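Side-chain contacts in glutathione S-transferase 1 (Ascaris suum, PDB 4Q5F), which conjugates reduced glutathione to a wide range of hydrophobic electrophiles and can also act as a glutathione peroxidase: residues B[150-153]-B[154-157]; B[169-172]-B[173-177]. One frame throughout, in Å; residues are numbered along the deposited sequence.

How the contacts relate
Both contacts are local and belong to consecutive helices of the C-terminal domain: contact 1 spans the C-terminal end of helix 129-155 and the first residues beyond it, and contact 2 lies within helix 167-182. Contact 1 is about 20 Å from the chain centre, with four of its eight touching residues exposed; the centre of contact 2 is only about 5 Å from it and the contact is largely buried. Their centres are 16 Å apart and they do not touch, but the connecting residues Tyr159 and Met160 reach both. The chemistry follows the place: a lysine over an aromatic ring and a fraying backbone at the surface, mostly regular helix bonds in the core, two of whose carbonyls also take a side-chain hydroxyl.

Contact 1. Residues B[150-153]-B[154-157]; sequences KFLA and KSGS
Lys154 N lies 3.1 Å from Phe151 O and 3.3 Å from Lys150 O, so this one N-H is shared between a hydrogen bond to the carbonyl three residues back and a weak one to the carbonyl four back. The Phe151 bond is bent, its donor standing above the carbonyl plane. The side chains of Phe151 and Lys154 meet as well. Lys154 bends at its third torsion (chi3 59°), which folds the chain back over one face of the Phe151 ring. Lys154 CD makes a CH-pi contact 3.8 Å from the Phe151 ring centroid, close to the ring normal. Beyond it Lys154 NZ forms an off-centre cation-pi contact, 4.0 Å from the Phe151 centroid and nearer the far rim, where it approaches CE2 and CZ. The ring itself is buried, packed on Gln99 and Ile103 of helix 94-114 and on Met160 and Val161, while the lysine covering it is exposed. On another side of the turn, Ser155 OG lies 2.8 Å from Leu152 O and 2.8 Å from Ser157 O, with Tyr159 O also in reach; a single proton has to serve these carbonyls. The hydroxyl is held between the backbone N and the carbonyl carbon (chi1 79°), facing back along the helix and across to the departing chain. Ser157 OG is bonded to Gly162 O, joining the turn to the chain beyond it. Gly156, with positive phi (85°), is where the chain leaves helical geometry: a glycine-terminated helix C-terminus, here closing helix 129-155 of the GST C-terminal domain.

Contact 2. Residues B[169-172]-B[173-177]; sequences DLVI and TDSLA
Ile172 and Leu176, one turn apart, lie side by side and point the same way, with Ile172 CG2 3.7 Å from Leu176 CD1. The backbone beneath them is equally regular: Leu176 N donates to Ile172 O at 2.9 Å in a nearly straight bond (174°). This is the tight side, where Phe104 and Phe107 of helix 94-114 cover Ile172 and Ile197 of helix 191-201 packs on Leu176. Thr173 turns its hydroxyl back down the helix (chi1 55°), and Thr173 OG1 donates to Asp169 O at 2.7 Å, a carbonyl that also accepts Thr173 N. The carboxylate of Asp169 looks elsewhere, to Tyr196 and to Thr166 N. That last bond fits half of a capping box, and Leu170 packed on Val165 the hydrophobic staple, both familiar at the start of this helix in glutathione transferases. Val171 O is likewise doubly gripped, by Ser175 N and Ser175 OG, which arrive from opposite faces of the carbonyl plane; the Ser175 OG to Val171 O bond is 2.7 Å. The looser part is a buried polar flank with two waters, facing helix 27-37 of the N-terminal domain rather than open solvent. Water 1 donates to Leu170 O (2.7 Å) and Thr173 OG1, beside the weak 3.4 Å bond from Asp174 N to Leu170 O. Water 2 lies 2.9 Å from Asp174 OD2 and farther from Val171 O, with more acceptors around it than protons to give, while Asp174 OD1 forms a salt bridge with Arg213.

Contact 1. Residues B[150-153]-B[154-157]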
loop_
_atom_site.group_PDB
_atom_site.type_symbol
_atom_site.label_atom_id
_atom_site.label_comp_id
_atom_site.label_asym_id
_atom_site.label_seq_id
_atom_site.Cartn_x
_atom_site.Cartn_y
_atom_site.Cartn_z
ATOM N N LYS B 150 -2.500 19.736 -2.805
ATOM C CA LYS B 150 -3.766 19.869 -3.519
ATOM C C LYS B 150 -4.875 19.161 -2.754
ATOM O O LYS B 150 -5.942 19.724 -2.510
ATOM C CB LYS B 150 -3.643 19.269 -4.923
ATOM C CG LYS B 150 -4.976 18.964 -5.603
ATOM C CD LYS B 150 -4.780 18.488 -7.034
ATOM C CE LYS B 150 -6.092 18.016 -7.643
ATOM N NZ LYS B 150 -5.988 17.813 -9.115
ATOM N N PHE B 151 -4.606 17.912 -2.388
ATOM C CA PHE B 151 -5.554 17.086 -1.654
ATOM C C PHE B 151 -5.910 17.739 -0.324
ATOM O O PHE B 151 -7.069 17.748 0.090
ATOM C CB PHE B 151 -4.936 15.713 -1.399
ATOM C CG PHE B 151 -5.927 14.663 -0.987
ATOM C CD1 PHE B 151 -6.285 14.509 0.341
ATOM C CD2 PHE B 151 -6.489 13.820 -1.929
ATOM C CE1 PHE B 151 -7.192 13.537 0.718
ATOM C CE2 PHE B 151 -7.394 12.846 -1.557
ATOM C CZ PHE B 151 -7.746 12.705 -0.232
ATOM N N LEU B 152 -4.896 18.284 0.339
ATOM C CA LEU B 152 -5.074 18.946 1.622
ATOM C C LEU B 152 -5.995 20.155 1.496
ATOM O O LEU B 152 -6.665 20.540 2.455
ATOM C CB LEU B 152 -3.715 19.383 2.172
ATOM C CG LEU B 152 -3.718 20.179 3.477
ATOM C CD1 LEU B 152 -4.405 19.406 4.595
ATOM C CD2 LEU B 152 -2.293 20.534 3.869
ATOM N N ALA B 153 -6.024 20.748 0.306
ATOM C CA ALA B 153 -6.822 21.944 0.064
ATOM C C ALA B 153 -8.286 21.608 -0.213
ATOM O O ALA B 153 -9.148 22.479 -0.100
ATOM C CB ALA B 153 -6.237 22.747 -1.086
ATOM N N LYS B 154 -8.563 20.360 -0.587
ATOM C CA LYS B 154 -9.945 19.905 -0.722
ATOM C C LYS B 154 -10.661 20.184 0.583
ATOM O O LYS B 154 -11.752 20.747 0.611
ATOM C CB LYS B 154 -10.039 18.394 -0.939
ATOM C CG LYS B 154 -9.286 17.798 -2.108
ATOM C CD LYS B 154 -9.259 16.266 -1.978
ATOM C CE LYS B 154 -10.667 15.655 -1.933
ATOM N NZ LYS B 154 -10.665 14.213 -1.548
ATOM N N SER B 155 -10.014 19.763 1.664
ATOM C CA SER B 155 -10.627 19.732 2.979
ATOM C C SER B 155 -11.030 21.122 3.444
ATOM O O SER B 155 -12.192 21.361 3.769
ATOM C CB SER B 155 -9.661 19.097 3.986
ATOM O OG SER B 155 -8.667 20.020 4.405
ATOM N N GLY B 156 -10.064 22.035 3.483
ATOM C CA GLY B 156 -10.276 23.337 4.090
ATOM C C GLY B 156 -10.035 23.232 5.586
ATOM O O GLY B 156 -9.623 24.194 6.235
ATOM N N SER B 157 -10.305 22.050 6.134
ATOM C CA SER B 157 -9.899 21.717 7.489
ATOM C C SER B 157 -8.382 21.549 7.501
ATOM O O SER B 157 -7.736 21.615 6.453
ATOM C CB SER B 157 -10.584 20.428 7.946
ATOM O OG SER B 157 -10.062 19.304 7.261
#

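Contact 2. Residues B[169-172]-B[173-177]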
loop_
_atom_site.group_PDB
_atom_site.type_symbol
_atom_site.label_atom_id
_atom_site.label_comp_id
_atom_site.label_asym_id
_atom_site.label_seq_id
_atom_site.Cartn_x
_atom_site.Cartn_y
_atom_site.Cartn_z
ATOM N N ASP B 169 -2.704 11.128 8.778
ATOM C CA ASP B 169 -2.120 12.410 9.157
ATOM C C ASP B 169 -0.899 12.212 10.047
ATOM O O ASP B 169 0.136 12.847 9.848
ATOM C CB ASP B 169 -3.151 13.273 9.885
ATOM C CG ASP B 169 -4.333 13.644 9.007
ATOM O OD1 ASP B 169 -4.109 14.111 7.869
ATOM O OD2 ASP B 169 -5.487 13.466 9.455
ATOM N N LEU B 170 -1.029 11.326 11.030
ATOM C CA LEU B 170 0.036 11.089 11.998
ATOM C C LEU B 170 1.300 10.535 11.343
ATOM O O LEU B 170 2.409 10.984 11.633
ATOM C CB LEU B 170 -0.446 10.122 13.082
ATOM C CG LEU B 170 -1.669 10.568 13.891
ATOM C CD1 LEU B 170 -2.119 9.460 14.830
ATOM C CD2 LEU B 170 -1.372 11.840 14.669
ATOM N N VAL B 171 1.128 9.556 10.461
ATOM C CA VAL B 171 2.263 8.889 9.831
ATOM C C VAL B 171 2.917 9.776 8.777
ATOM O O VAL B 171 4.143 9.852 8.693
ATOM C CB VAL B 171 1.839 7.554 9.181
ATOM C CG1 VAL B 171 3.026 6.876 8.499
ATOM C CG2 VAL B 171 1.236 6.628 10.226
ATOM N N ILE B 172 2.092 10.435 7.968
ATOM C CA ILE B 172 2.588 11.282 6.889
ATOM C C ILE B 172 3.449 12.418 7.433
ATOM O O ILE B 172 4.593 12.591 7.016
ATOM C CB ILE B 172 1.419 11.859 6.051
ATOM C CG1 ILE B 172 0.801 10.756 5.192
ATOM C CG2 ILE B 172 1.890 13.004 5.148
ATOM C CD1 ILE B 172 -0.514 11.135 4.538
ATOM N N THR B 173 2.895 13.183 8.366
ATOM C CA THR B 173 3.574 14.362 8.890
ATOM C C THR B 173 4.875 14.017 9.614
ATOM O O THR B 173 5.838 14.781 9.562
ATOM C CB THR B 173 2.666 15.147 9.848
ATOM O OG1 THR B 173 2.188 14.276 10.880
ATOM C CG2 THR B 173 1.486 15.735 9.090
ATOM N N ASP B 174 4.906 12.874 10.289
ATOM C CA ASP B 174 6.115 12.450 10.987
ATOM C C ASP B 174 7.213 12.125 9.984
ATOM O O ASP B 174 8.365 12.522 10.159
ATOM C CB ASP B 174 5.844 11.230 11.866
ATOM C CG ASP B 174 7.063 10.806 12.664
ATOM O OD1 ASP B 174 7.404 11.502 13.645
ATOM O OD2 ASP B 174 7.676 9.777 12.314
ATOM N N SER B 175 6.845 11.402 8.930
ATOM C CA SER B 175 7.799 10.996 7.906
ATOM C C SER B 175 8.331 12.211 7.151
ATOM O O SER B 175 9.537 12.339 6.943
ATOM C CB SER B 175 7.151 10.015 6.928
ATOM O OG SER B 175 6.490 8.972 7.620
ATOM N N LEU B 176 7.425 13.095 6.739
ATOM C CA LEU B 176 7.810 14.322 6.050
ATOM C C LEU B 176 8.743 15.153 6.922
ATOM O O LEU B 176 9.740 15.691 6.440
ATOM C CB LEU B 176 6.574 15.149 5.691
ATOM C CG LEU B 176 5.637 14.591 4.618
ATOM C CD1 LEU B 176 4.468 15.541 4.401
ATOM C CD2 LEU B 176 6.373 14.345 3.313
ATOM N N ALA B 177 8.411 15.251 8.205
ATOM C CA ALA B 177 9.222 16.001 9.157
ATOM C C ALA B 177 10.641 15.450 9.212
ATOM O O ALA B 177 11.610 16.207 9.245
ATOM C CB ALA B 177 8.585 15.953 10.536
HETATM O O HOH W 1 3.112 12.987 13.271
HETATM O O HOH W 2 6.277 8.145 10.319
#